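Separin (Saccharomyces cerevisiae, PDB 5U1T) cleaves the cohesin subunit MCD1/SCC1 at anaphase onset as a caspase-like cysteine protease, is held inactive by securin for most of the cell cycle, and promotes spindle elongation. Local coordinates at residues Ser746-Leu749 / Asn750-Gly754; Gln704-Gly708 / Lys709-Ala713; Lys406-Ser409 / Phe410-Lys413; Ser444-Ser447 / Ala448-Ile452. All blocks are in the same frame, centred on the assembly; numbering follows the deposited sequence.

Contact 1 (Ser746-Leu749 / Asn750-Gly754); sequences SAKL and NIKAG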
ATOM      1  N   SER A 746     -11.750   0.820   6.844  1.00 61.32           N
ATOM      2  CA  SER A 746     -12.703   0.631   7.911  1.00 66.41           C
ATOM      3  C   SER A 746     -12.514   1.688   9.005  1.00 69.27           C
ATOM      4  O   SER A 746     -13.481   2.127   9.637  1.00 62.56           O
ATOM      5  CB  SER A 746     -12.581  -0.761   8.493  1.00 62.53           C
ATOM      6  OG  SER A 746     -13.681  -1.003   9.342  1.00 68.23           O
ATOM      7  N   ALA A 747     -11.266   2.095   9.213  1.00 63.62           N
ATOM      8  CA  ALA A 747     -10.976   3.209  10.098  1.00 62.62           C
ATOM      9  C   ALA A 747     -11.658   4.488   9.588  1.00 66.79           C
ATOM     10  O   ALA A 747     -12.300   5.203  10.363  1.00 69.82           O
ATOM     11  CB  ALA A 747      -9.469   3.423  10.231  1.00 58.00           C
ATOM     12  N   LYS A 748     -11.518   4.757   8.287  1.00 62.93           N
ATOM     13  CA  LYS A 748     -12.075   5.943   7.649  1.00 61.80           C
ATOM     14  C   LYS A 748     -13.603   5.963   7.771  1.00 69.62           C
ATOM     15  O   LYS A 748     -14.197   6.997   8.088  1.00 75.28           O
ATOM     16  CB  LYS A 748     -11.649   5.997   6.179  1.00 63.87           C
ATOM     17  CG  LYS A 748     -11.609   7.382   5.548  1.00 67.83           C
ATOM     18  CD  LYS A 748     -11.293   7.302   4.050  1.00 70.90           C
ATOM     19  CE  LYS A 748     -11.100   8.684   3.431  1.00 70.39           C
ATOM     20  NZ  LYS A 748      -9.780   9.262   3.793  1.00 67.22           N
ATOM     21  N   LEU A 749     -14.243   4.822   7.547  1.00 68.28           N
ATOM     22  CA  LEU A 749     -15.695   4.758   7.644  1.00 64.86           C
ATOM     23  C   LEU A 749     -16.186   4.999   9.060  1.00 71.86           C
ATOM     24  O   LEU A 749     -17.090   5.816   9.278  1.00 76.74           O
ATOM     25  CB  LEU A 749     -16.220   3.411   7.169  1.00 61.62           C
ATOM     26  CG  LEU A 749     -16.565   3.338   5.693  1.00 60.97           C
ATOM     27  CD1 LEU A 749     -17.291   2.074   5.431  1.00 66.53           C
ATOM     28  CD2 LEU A 749     -17.400   4.515   5.263  1.00 68.41           C
ATOM     29  N   ASN A 750     -15.611   4.259  10.006  1.00 71.02           N
ATOM     30  CA  ASN A 750     -15.946   4.382  11.418  1.00 69.27           C
ATOM     31  C   ASN A 750     -15.824   5.819  11.921  1.00 75.91           C
ATOM     32  O   ASN A 750     -16.728   6.337  12.579  1.00 74.84           O
ATOM     33  CB  ASN A 750     -15.051   3.473  12.248  1.00 68.75           C
ATOM     34  CG  ASN A 750     -15.681   2.128  12.518  1.00 72.20           C
ATOM     35  OD1 ASN A 750     -16.884   2.026  12.750  1.00 72.31           O
ATOM     36  ND2 ASN A 750     -14.865   1.082  12.494  1.00 69.86           N
ATOM     37  N   ILE A 751     -14.709   6.463  11.590  1.00 74.34           N
ATOM     38  CA  ILE A 751     -14.446   7.803  12.080  1.00 72.82           C
ATOM     39  C   ILE A 751     -15.332   8.840  11.393  1.00 76.89           C
ATOM     40  O   ILE A 751     -15.759   9.810  12.029  1.00 85.86           O
ATOM     41  CB  ILE A 751     -12.957   8.194  11.915  1.00 71.95           C
ATOM     42  CG1 ILE A 751     -12.635   9.383  12.811  1.00 67.95           C
ATOM     43  CG2 ILE A 751     -12.591   8.484  10.464  1.00 76.40           C
ATOM     44  CD1 ILE A 751     -12.701   9.041  14.281  1.00 66.58           C
ATOM     45  N   LYS A 752     -15.643   8.635  10.114  1.00 74.78           N
ATOM     46  CA  LYS A 752     -16.567   9.533   9.423  1.00 80.53           C
ATOM     47  C   LYS A 752     -17.965   9.351  10.034  1.00 77.58           C
ATOM     48  O   LYS A 752     -18.826  10.220   9.907  1.00 87.09           O
ATOM     49  CB  LYS A 752     -16.558   9.285   7.892  1.00 74.45           C
ATOM     50  CG  LYS A 752     -15.296   9.870   7.170  1.00 76.73           C
ATOM     51  CD  LYS A 752     -15.347   9.816   5.626  1.00 78.58           C
ATOM     52  CE  LYS A 752     -14.223  10.648   4.986  1.00 75.52           C
ATOM     53  NZ  LYS A 752     -14.188  10.557   3.490  1.00 72.29           N
ATOM     54  N   ALA A 753     -18.166   8.243  10.742  1.00 77.63           N
ATOM     55  CA  ALA A 753     -19.446   7.954  11.380  1.00 76.63           C
ATOM     56  C   ALA A 753     -19.402   8.126  12.905  1.00 86.04           C
ATOM     57  O   ALA A 753     -20.180   7.490  13.618  1.00 87.99           O
ATOM     58  CB  ALA A 753     -19.888   6.542  11.032  1.00 70.83           C
ATOM     59  N   GLY A 754     -18.493   8.966  13.406  1.00 81.70           N
ATOM     60  CA  GLY A 754     -18.386   9.215  14.837  1.00 73.95           C
ATOM     61  C   GLY A 754     -18.058   8.012  15.727  1.00 84.67           C
ATOM     62  O   GLY A 754     -18.498   7.960  16.893  1.00 88.94           O
TER
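The C-terminal end of helix 729-752 brings Ser746-Leu749 against Asn750-Gly754, one turn further on. Three regular helical bonds join the two halves. Asn750 N gives to Ser746 O at 3.0 Å, with an N-H...O angle of 167°. Ile751 N gives to Ala747 O and Lys752 N to Lys748 O, each somewhat more bent. The fourth bond is weak: Ala753 N meets Leu749 O at 3.0 Å, but the angle has fallen to 121°. Ala753 is the first residue to leave the helical conformation. A Schellman motif closes the helix here. Gly754 N reaches back to Ile751 O at 3.2 Å, and Asn755 N bonds to Asn750 O. Gly754 is the C-prime residue, and its positive phi turns the chain towards helix 756-775.

On the outer flank Lys748 and Lys752 run side by side and point the same way. The end carbon of one meets the amine of the other, with Lys748 CE 3.6 Å from Lys752 NZ. The two amines are 4.6 Å apart and would probably repel each other mildly. Lys752 NZ has a salt bridge to Glu925, which is likely to offset this. On the inner flank Asn750 CB lies 3.3 Å from Ser746 O. Ser746 OG, turned anti to its own N (chi1 -169°), bonds to Asp762 of helix 756-775, and Asn750 ND2 makes a weak bond to the same carboxylate. Ile751 CG2 rests against Lys748 O at 3.2 Å, and the Ile751 side chain also packs on Gln798 and Ile802 of helix 782-805.

Contact 2 (Gln704-Gly708 / Lys709-Ala713); sequences QIYFG and KTLPA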
ATOM      1  N   GLN A 704     -19.223  -3.468   6.431  1.00 70.88           N
ATOM      2  CA  GLN A 704     -18.836  -4.514   7.362  1.00 71.90           C
ATOM      3  C   GLN A 704     -19.475  -5.837   7.002  1.00 68.13           C
ATOM      4  O   GLN A 704     -18.860  -6.883   7.174  1.00 61.58           O
ATOM      5  CB  GLN A 704     -19.204  -4.131   8.796  1.00 74.47           C
ATOM      6  CG  GLN A 704     -18.266  -3.123   9.452  1.00 79.26           C
ATOM      7  CD  GLN A 704     -18.857  -2.545  10.739  1.00 86.47           C
ATOM      8  OE1 GLN A 704     -19.804  -3.104  11.302  1.00 86.04           O
ATOM      9  NE2 GLN A 704     -18.313  -1.417  11.197  1.00 79.99           N
ATOM     10  N   ILE A 705     -20.705  -5.810   6.507  1.00 68.92           N
ATOM     11  CA  ILE A 705     -21.337  -7.065   6.126  1.00 73.88           C
ATOM     12  C   ILE A 705     -20.554  -7.705   4.993  1.00 71.75           C
ATOM     13  O   ILE A 705     -20.260  -8.898   5.020  1.00 67.09           O
ATOM     14  CB  ILE A 705     -22.786  -6.894   5.681  1.00 77.67           C
ATOM     15  CG1 ILE A 705     -23.615  -6.210   6.779  1.00 83.07           C
ATOM     16  CG2 ILE A 705     -23.367  -8.248   5.306  1.00 72.95           C
ATOM     17  CD1 ILE A 705     -23.916  -7.076   8.000  1.00 80.67           C
ATOM     18  N   TYR A 706     -20.189  -6.888   4.015  1.00 67.72           N
ATOM     19  CA  TYR A 706     -19.536  -7.403   2.832  1.00 67.69           C
ATOM     20  C   TYR A 706     -18.166  -8.019   3.114  1.00 71.67           C
ATOM     21  O   TYR A 706     -17.918  -9.187   2.772  1.00 71.92           O
ATOM     22  CB  TYR A 706     -19.376  -6.316   1.780  1.00 63.31           C
ATOM     23  CG  TYR A 706     -18.827  -6.926   0.528  1.00 72.69           C
ATOM     24  CD1 TYR A 706     -19.569  -7.871  -0.167  1.00 73.72           C
ATOM     25  CD2 TYR A 706     -17.550  -6.623   0.077  1.00 73.19           C
ATOM     26  CE1 TYR A 706     -19.081  -8.463  -1.290  1.00 76.02           C
ATOM     27  CE2 TYR A 706     -17.048  -7.214  -1.059  1.00 76.08           C
ATOM     28  CZ  TYR A 706     -17.821  -8.135  -1.742  1.00 78.62           C
ATOM     29  OH  TYR A 706     -17.337  -8.745  -2.881  1.00 81.59           O
ATOM     30  N   PHE A 707     -17.276  -7.233   3.716  1.00 65.42           N
ATOM     31  CA  PHE A 707     -15.918  -7.686   3.987  1.00 60.53           C
ATOM     32  C   PHE A 707     -15.807  -8.549   5.243  1.00 67.94           C
ATOM     33  O   PHE A 707     -14.836  -9.303   5.399  1.00 66.61           O
ATOM     34  CB  PHE A 707     -14.984  -6.492   4.101  1.00 58.56           C
ATOM     35  CG  PHE A 707     -14.801  -5.766   2.819  1.00 68.75           C
ATOM     36  CD1 PHE A 707     -13.961  -6.283   1.836  1.00 66.98           C
ATOM     37  CD2 PHE A 707     -15.477  -4.586   2.576  1.00 63.30           C
ATOM     38  CE1 PHE A 707     -13.791  -5.627   0.651  1.00 60.23           C
ATOM     39  CE2 PHE A 707     -15.310  -3.923   1.393  1.00 64.81           C
ATOM     40  CZ  PHE A 707     -14.460  -4.446   0.423  1.00 65.62           C
ATOM     41  N   GLY A 708     -16.800  -8.443   6.126  1.00 68.10           N
ATOM     42  CA  GLY A 708     -16.784  -9.153   7.386  1.00 64.17           C
ATOM     43  C   GLY A 708     -17.590 -10.430   7.382  1.00 63.69           C
ATOM     44  O   GLY A 708     -17.328 -11.310   8.186  1.00 64.18           O
ATOM     45  N   LYS A 709     -18.569 -10.547   6.493  1.00 66.22           N
ATOM     46  CA  LYS A 709     -19.351 -11.779   6.416  1.00 68.78           C
ATOM     47  C   LYS A 709     -19.379 -12.373   4.998  1.00 71.09           C
ATOM     48  O   LYS A 709     -18.841 -13.470   4.760  1.00 69.72           O
ATOM     49  CB  LYS A 709     -20.774 -11.538   6.924  1.00 75.51           C
ATOM     50  CG  LYS A 709     -20.867 -11.234   8.432  1.00 71.38           C
ATOM     51  CD  LYS A 709     -22.207 -11.696   9.001  1.00 79.50           C
ATOM     52  CE  LYS A 709     -22.148 -12.010  10.506  1.00 85.05           C
ATOM     53  NZ  LYS A 709     -22.181 -10.788  11.363  1.00 90.28           N
ATOM     54  N   THR A 710     -19.990 -11.650   4.062  1.00 67.67           N
ATOM     55  CA  THR A 710     -20.151 -12.120   2.677  1.00 72.02           C
ATOM     56  C   THR A 710     -18.846 -12.601   2.011  1.00 76.94           C
ATOM     57  O   THR A 710     -18.717 -13.775   1.622  1.00 71.64           O
ATOM     58  CB  THR A 710     -20.761 -11.008   1.804  1.00 70.50           C
ATOM     59  OG1 THR A 710     -21.892 -10.445   2.483  1.00 76.08           O
ATOM     60  CG2 THR A 710     -21.190 -11.555   0.450  1.00 65.16           C
ATOM     61  N   LEU A 711     -17.887 -11.690   1.885  1.00 72.76           N
ATOM     62  CA  LEU A 711     -16.612 -11.999   1.247  1.00 67.96           C
ATOM     63  C   LEU A 711     -15.817 -13.151   1.915  1.00 69.75           C
ATOM     64  O   LEU A 711     -15.283 -14.011   1.215  1.00 72.18           O
ATOM     65  CB  LEU A 711     -15.757 -10.732   1.182  1.00 72.31           C
ATOM     66  CG  LEU A 711     -14.577 -10.769   0.222  1.00 72.55           C
ATOM     67  CD1 LEU A 711     -14.974 -11.533  -1.031  1.00 73.17           C
ATOM     68  CD2 LEU A 711     -14.142  -9.358  -0.123  1.00 67.37           C
ATOM     69  N   PRO A 712     -15.728 -13.184   3.260  1.00 70.57           N
ATOM     70  CA  PRO A 712     -15.074 -14.353   3.866  1.00 69.98           C
ATOM     71  C   PRO A 712     -15.819 -15.670   3.658  1.00 73.29           C
ATOM     72  O   PRO A 712     -15.187 -16.726   3.742  1.00 74.72           O
ATOM     73  CB  PRO A 712     -15.046 -14.003   5.356  1.00 65.47           C
ATOM     74  CG  PRO A 712     -15.141 -12.540   5.413  1.00 65.67           C
ATOM     75  CD  PRO A 712     -16.028 -12.156   4.274  1.00 70.35           C
ATOM     76  N   ALA A 713     -17.124 -15.617   3.395  1.00 76.62           N
ATOM     77  CA  ALA A 713     -17.923 -16.829   3.225  1.00 78.44           C
ATOM     78  C   ALA A 713     -17.710 -17.466   1.849  1.00 81.44           C
ATOM     79  O   ALA A 713     -18.110 -18.617   1.598  1.00 87.02           O
ATOM     80  CB  ALA A 713     -19.397 -16.522   3.443  1.00 71.91           C
TER
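Gln704-Gly708 and Lys709-Ala713 are consecutive parts of helix 700-714, and their short axes differ in direction by 19°. A pi-type turn widens the helix here, and a proline follows it. Thr710 N gives to Ile705 O at 2.9 Å, five residues back. Leu711 N does the same to Tyr706 O at 2.7 Å, almost in line with the carbonyl bond. Ile705 O also takes Lys709 N, from above the carbonyl plane, so two backbone N-H groups grip this one oxygen. Thr710 OG1 adds a weak third bond to it.

Tyr706 and Leu711 carry the side-chain packing. Tyr706 CG stands opposite the backbone N (chi1 -174°), which lays the ring forward along the helix over the next turn. Leu711 CB lies over one face of this ring. Leu711 CD2 touches Tyr706 CE2 at 3.7 Å. Thr710 crosses the tyrosine at about a right angle, with Thr710 CB 3.9 Å from Tyr706 CD1. Tyr706 CD2 sits over the centre of the Phe707 ring, 3.6 Å above its plane. With an alanine here in place of the tyrosine, Leu711 CD2 and the face of Phe707 would probably lose this cover, and Thr710 one wall of its packing.

Phe707 and Leu711 lie side by side, pointing the same way, and Leu711 CD2 bridges the two aromatic rings. Phe707 carries this cluster to Ile742 of helix 729-752. Pro712 has no N-H to offer, and the helix kinks there; its ring sets CG 3.3 Å from Phe707 O.

Contact 3 (Lys406-Ser409 / Phe410-Lys413); sequences KSHS and FLLK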
ATOM      1  N   LYS A 406      19.622 -47.597 -14.401  1.00 74.84           N
ATOM      2  CA  LYS A 406      20.389 -46.498 -13.855  1.00 75.50           C
ATOM      3  C   LYS A 406      21.478 -46.064 -14.847  1.00 72.86           C
ATOM      4  O   LYS A 406      22.647 -45.974 -14.482  1.00 71.22           O
ATOM      5  CB  LYS A 406      21.007 -46.886 -12.504  1.00 76.43           C
ATOM      6  CG  LYS A 406      19.998 -47.441 -11.496  1.00 77.26           C
ATOM      7  CD  LYS A 406      20.504 -47.350 -10.052  1.00 81.21           C
ATOM      8  CE  LYS A 406      19.522 -47.997  -9.079  1.00 84.37           C
ATOM      9  NZ  LYS A 406      19.285 -49.450  -9.417  1.00 90.04           N
ATOM     10  N   SER A 407      21.078 -45.755 -16.081  1.00 67.41           N
ATOM     11  CA  SER A 407      22.024 -45.451 -17.149  1.00 64.77           C
ATOM     12  C   SER A 407      21.865 -44.071 -17.731  1.00 67.44           C
ATOM     13  O   SER A 407      20.819 -43.749 -18.277  1.00 64.17           O
ATOM     14  CB  SER A 407      21.886 -46.453 -18.291  1.00 69.98           C
ATOM     15  OG  SER A 407      22.410 -45.906 -19.496  1.00 68.46           O
ATOM     16  N   HIS A 408      22.917 -43.268 -17.668  1.00 62.11           N
ATOM     17  CA  HIS A 408      22.885 -41.985 -18.347  1.00 59.07           C
ATOM     18  C   HIS A 408      22.805 -42.143 -19.871  1.00 64.86           C
ATOM     19  O   HIS A 408      22.292 -41.251 -20.561  1.00 66.74           O
ATOM     20  CB  HIS A 408      24.103 -41.146 -17.982  1.00 57.57           C
ATOM     21  CG  HIS A 408      23.949 -39.695 -18.314  1.00 67.15           C
ATOM     22  ND1 HIS A 408      24.744 -39.050 -19.235  1.00 61.60           N
ATOM     23  CD2 HIS A 408      23.080 -38.766 -17.851  1.00 66.03           C
ATOM     24  CE1 HIS A 408      24.382 -37.784 -19.321  1.00 58.48           C
ATOM     25  NE2 HIS A 408      23.377 -37.586 -18.489  1.00 66.86           N
ATOM     26  N   SER A 409      23.311 -43.261 -20.393  1.00 62.02           N
ATOM     27  CA  SER A 409      23.294 -43.490 -21.831  1.00 60.81           C
ATOM     28  C   SER A 409      21.878 -43.587 -22.362  1.00 63.65           C
ATOM     29  O   SER A 409      21.534 -42.930 -23.345  1.00 63.85           O
ATOM     30  CB  SER A 409      24.071 -44.749 -22.190  1.00 66.98           C
ATOM     31  OG  SER A 409      25.441 -44.568 -21.905  1.00 75.63           O
ATOM     32  N   PHE A 410      21.047 -44.392 -21.712  1.00 68.34           N
ATOM     33  CA  PHE A 410      19.640 -44.460 -22.096  1.00 68.39           C
ATOM     34  C   PHE A 410      18.927 -43.114 -21.970  1.00 64.70           C
ATOM     35  O   PHE A 410      18.084 -42.779 -22.800  1.00 63.05           O
ATOM     36  CB  PHE A 410      18.915 -45.515 -21.270  1.00 69.49           C
ATOM     37  CG  PHE A 410      19.017 -46.882 -21.840  1.00 69.72           C
ATOM     38  CD1 PHE A 410      18.104 -47.314 -22.793  1.00 73.64           C
ATOM     39  CD2 PHE A 410      20.038 -47.735 -21.449  1.00 71.40           C
ATOM     40  CE1 PHE A 410      18.200 -48.592 -23.338  1.00 80.14           C
ATOM     41  CE2 PHE A 410      20.144 -49.019 -21.990  1.00 71.01           C
ATOM     42  CZ  PHE A 410      19.226 -49.448 -22.938  1.00 75.71           C
ATOM     43  N   LEU A 411      19.269 -42.341 -20.945  1.00 66.45           N
ATOM     44  CA  LEU A 411      18.593 -41.070 -20.716  1.00 63.95           C
ATOM     45  C   LEU A 411      18.985 -40.091 -21.806  1.00 63.14           C
ATOM     46  O   LEU A 411      18.133 -39.382 -22.340  1.00 59.32           O
ATOM     47  CB  LEU A 411      18.922 -40.495 -19.335  1.00 62.03           C
ATOM     48  CG  LEU A 411      18.177 -39.208 -18.985  1.00 58.55           C
ATOM     49  CD1 LEU A 411      16.684 -39.470 -19.005  1.00 56.79           C
ATOM     50  CD2 LEU A 411      18.613 -38.664 -17.634  1.00 60.07           C
ATOM     51  N   LEU A 412      20.272 -40.053 -22.140  1.00 60.69           N
ATOM     52  CA  LEU A 412      20.713 -39.233 -23.260  1.00 58.87           C
ATOM     53  C   LEU A 412      19.997 -39.694 -24.523  1.00 59.52           C
ATOM     54  O   LEU A 412      19.550 -38.874 -25.325  1.00 64.46           O
ATOM     55  CB  LEU A 412      22.228 -39.295 -23.438  1.00 61.04           C
ATOM     56  CG  LEU A 412      23.044 -38.379 -22.525  1.00 65.22           C
ATOM     57  CD1 LEU A 412      24.519 -38.735 -22.582  1.00 63.17           C
ATOM     58  CD2 LEU A 412      22.832 -36.931 -22.898  1.00 59.72           C
ATOM     59  N   LYS A 413      19.838 -41.001 -24.684  1.00 60.42           N
ATOM     60  CA  LYS A 413      19.139 -41.495 -25.861  1.00 63.94           C
ATOM     61  C   LYS A 413      17.665 -41.084 -25.822  1.00 59.89           C
ATOM     62  O   LYS A 413      17.062 -40.764 -26.844  1.00 60.99           O
ATOM     63  CB  LYS A 413      19.279 -43.016 -25.984  1.00 69.39           C
ATOM     64  CG  LYS A 413      19.250 -43.497 -27.429  1.00 67.33           C
ATOM     65  CD  LYS A 413      19.056 -44.992 -27.543  1.00 73.91           C
ATOM     66  CE  LYS A 413      19.061 -45.457 -29.020  1.00 77.29           C
ATOM     67  NZ  LYS A 413      18.046 -44.705 -29.844  1.00 72.13           N
TER
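A serine N-cap starts helix 408-425, and its first turn joins Ser407-Ser409 to Phe410-Lys413. Ser407 OG accepts from Phe410 N at 3.0 Å, and the bond is nearly straight (169°). The serine hydroxyl lies opposite its own backbone N (chi1 158°), which carries OG over the first turn. The same OG sits at the edge of the Phe410 ring, in its plane, 3.6 Å from Phe410 CD2. Ser407 O adds a weak bond from Leu411 N. The next two helical bonds are firmer: Leu412 N gives to His408 O at 2.8 Å, and Lys413 N to Ser409 O.

On the flank facing helix 448-458, His408 and Leu412 cross at a slant. Leu412 CD1 meets the imidazole at 3.4 Å from His408 ND1, and Leu412 CG lies near His408 CE1. The far nitrogen, His408 NE2, makes a weak hydrogen bond to Lys450 O. Both side chains also touch Glu453. On another flank Phe410 packs on Leu398 and Ala401 of helix 388-404, and its ring meets that of Phe405 edge-to-face.

Lys406, with positive phi, is the C-prime residue of a Schellman motif ending helix 388-404. A Schellman end followed at once by a serine N-cap is a compact helix-to-helix turn, here within the helical part of separase.

Contact 4 (Ser444-Ser447 / Ala448-Ile452); sequences SAQS and AQKKI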
ATOM      1  N   SER A 444      15.572 -37.345 -13.200  1.00 68.07           N
ATOM      2  CA  SER A 444      15.985 -38.741 -13.131  1.00 63.85           C
ATOM      3  C   SER A 444      17.498 -38.913 -13.316  1.00 64.38           C
ATOM      4  O   SER A 444      18.057 -39.956 -12.959  1.00 65.23           O
ATOM      5  CB  SER A 444      15.218 -39.567 -14.168  1.00 65.20           C
ATOM      6  OG  SER A 444      15.444 -39.091 -15.485  1.00 67.03           O
ATOM      7  N   ALA A 445      18.158 -37.880 -13.842  1.00 63.99           N
ATOM      8  CA  ALA A 445      19.592 -37.942 -14.115  1.00 62.46           C
ATOM      9  C   ALA A 445      20.397 -38.198 -12.840  1.00 61.91           C
ATOM     10  O   ALA A 445      20.064 -37.676 -11.772  1.00 67.45           O
ATOM     11  CB  ALA A 445      20.058 -36.665 -14.794  1.00 58.14           C
ATOM     12  N   GLN A 446      21.473 -38.970 -12.984  1.00 61.20           N
ATOM     13  CA  GLN A 446      22.234 -39.543 -11.874  1.00 58.29           C
ATOM     14  C   GLN A 446      23.184 -38.639 -11.107  1.00 60.12           C
ATOM     15  O   GLN A 446      23.735 -39.063 -10.092  1.00 62.81           O
ATOM     16  CB  GLN A 446      23.081 -40.702 -12.388  1.00 68.57           C
ATOM     17  CG  GLN A 446      22.432 -41.504 -13.467  1.00 75.96           C
ATOM     18  CD  GLN A 446      21.471 -42.505 -12.891  1.00 79.01           C
ATOM     19  OE1 GLN A 446      20.743 -42.228 -11.945  1.00 78.13           O
ATOM     20  NE2 GLN A 446      21.486 -43.686 -13.436  1.00 83.20           N
ATOM     21  N   SER A 447      23.439 -37.435 -11.599  1.00 58.62           N
ATOM     22  CA  SER A 447      24.389 -36.560 -10.928  1.00 55.82           C
ATOM     23  C   SER A 447      24.134 -35.146 -11.365  1.00 57.01           C
ATOM     24  O   SER A 447      23.284 -34.911 -12.213  1.00 61.14           O
ATOM     25  CB  SER A 447      25.839 -36.956 -11.228  1.00 61.93           C
ATOM     26  OG  SER A 447      26.301 -36.401 -12.451  1.00 65.32           O
ATOM     27  N   ALA A 448      24.872 -34.210 -10.785  1.00 55.00           N
ATOM     28  CA  ALA A 448      24.667 -32.804 -11.069  1.00 57.58           C
ATOM     29  C   ALA A 448      25.107 -32.493 -12.485  1.00 58.10           C
ATOM     30  O   ALA A 448      24.408 -31.801 -13.216  1.00 57.87           O
ATOM     31  CB  ALA A 448      25.418 -31.938 -10.075  1.00 52.09           C
ATOM     32  N   GLN A 449      26.264 -33.019 -12.874  1.00 64.17           N
ATOM     33  CA  GLN A 449      26.744 -32.798 -14.231  1.00 62.04           C
ATOM     34  C   GLN A 449      25.810 -33.443 -15.249  1.00 60.63           C
ATOM     35  O   GLN A 449      25.566 -32.890 -16.327  1.00 61.93           O
ATOM     36  CB  GLN A 449      28.171 -33.323 -14.400  1.00 60.76           C
ATOM     37  CG  GLN A 449      29.223 -32.230 -14.242  1.00 66.07           C
ATOM     38  CD  GLN A 449      28.893 -30.962 -15.059  1.00 75.68           C
ATOM     39  OE1 GLN A 449      28.460 -31.040 -16.227  1.00 73.00           O
ATOM     40  NE2 GLN A 449      29.100 -29.790 -14.445  1.00 71.74           N
ATOM     41  N   LYS A 450      25.265 -34.601 -14.899  1.00 60.32           N
ATOM     42  CA  LYS A 450      24.411 -35.318 -15.836  1.00 62.47           C
ATOM     43  C   LYS A 450      23.082 -34.589 -16.065  1.00 56.93           C
ATOM     44  O   LYS A 450      22.550 -34.601 -17.183  1.00 58.57           O
ATOM     45  CB  LYS A 450      24.188 -36.751 -15.356  1.00 62.86           C
ATOM     46  CG  LYS A 450      25.427 -37.617 -15.483  1.00 63.12           C
ATOM     47  CD  LYS A 450      25.151 -39.073 -15.134  1.00 64.79           C
ATOM     48  CE  LYS A 450      26.379 -39.949 -15.361  1.00 59.12           C
ATOM     49  NZ  LYS A 450      27.424 -39.766 -14.311  1.00 64.24           N
ATOM     50  N   LYS A 451      22.567 -33.945 -15.016  1.00 60.28           N
ATOM     51  CA  LYS A 451      21.365 -33.114 -15.123  1.00 58.00           C
ATOM     52  C   LYS A 451      21.595 -31.907 -16.014  1.00 55.84           C
ATOM     53  O   LYS A 451      20.759 -31.587 -16.847  1.00 54.16           O
ATOM     54  CB  LYS A 451      20.898 -32.635 -13.750  1.00 61.30           C
ATOM     55  CG  LYS A 451      20.236 -33.695 -12.914  1.00 63.09           C
ATOM     56  CD  LYS A 451      19.766 -33.142 -11.584  1.00 60.93           C
ATOM     57  CE  LYS A 451      19.524 -34.265 -10.596  1.00 59.39           C
ATOM     58  NZ  LYS A 451      19.550 -33.724  -9.207  1.00 68.51           N
ATOM     59  N   ILE A 452      22.726 -31.235 -15.828  1.00 54.45           N
ATOM     60  CA  ILE A 452      23.086 -30.119 -16.685  1.00 58.72           C
ATOM     61  C   ILE A 452      23.258 -30.577 -18.138  1.00 55.64           C
ATOM     62  O   ILE A 452      23.002 -29.842 -19.076  1.00 57.34           O
ATOM     63  CB  ILE A 452      24.365 -29.433 -16.190  1.00 59.26           C
ATOM     64  CG1 ILE A 452      24.129 -28.860 -14.800  1.00 60.64           C
ATOM     65  CG2 ILE A 452      24.762 -28.294 -17.113  1.00 57.98           C
ATOM     66  CD1 ILE A 452      25.238 -27.963 -14.330  1.00 59.89           C
TER
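Ser447 is the N-cap of helix 448-458 and accepts hydrogen bonds from its first turn with both oxygens. Ser447 OG accepts from Lys450 N at 3.2 Å, with an N-H...O angle of 157°. Ser447 O accepts from Lys451 N at 3.1 Å, and this bond is similarly straight. The hydroxyl lies between the backbone N and the carbonyl carbon (chi1 84°), which turns it back over the helix end. Without the hydroxyl, as with an alanine here, Lys450 N would probably lose its capping partner, and the helix start would be held by the Lys451 N bond to the Ser447 carbonyl.

The remaining contacts are van der Waals packing, made mostly by the lysine stems rather than their amines. Lys450 CG passes 3.4 Å from Ser447 OG. Further out, Lys450 CD meets Gln446 CB at 3.8 Å, where the two side chains slant across each other. The Lys450 chain is extended as far as CE and bends only at its last torsion. Lys451 goes to the other side of the turn. Its CG touches Ala445 CB at 3.5 Å and also lies against Ser447 O. Lys451 CE continues past Ala445 O at 3.6 Å.

The loop that carries Ala445 and Gln446 links helix 431-444 to helix 448-458. Ala445 and Ser444 pack on Leu411 of helix 408-425, while Lys451 and Ile452 turn to Leu488. Ser444 also touches an apolar side chain of the other protein chain, so the end of helix 431-444 borders that partner.

The four contacts fall into two pairs along the helical part of the chain, away from the probable catalytic residue Cys1497. Contacts 3 and 4 have centres about 10 Å apart and touch. Leu411 CD2 lies 3.7 Å from Ala445 CA, and Gln446 packs on Lys406, so two capped helix starts sit next to each other. Contacts 1 and 2 belong to successive helices, 729-752 and 700-714, with centres about 17 Å apart. They meet where Asn750 OD1 lies 4.0 Å from Gln704 NE2. The two pairs do not touch: contacts 2 and 4 are about 41 Å apart at their nearest atoms.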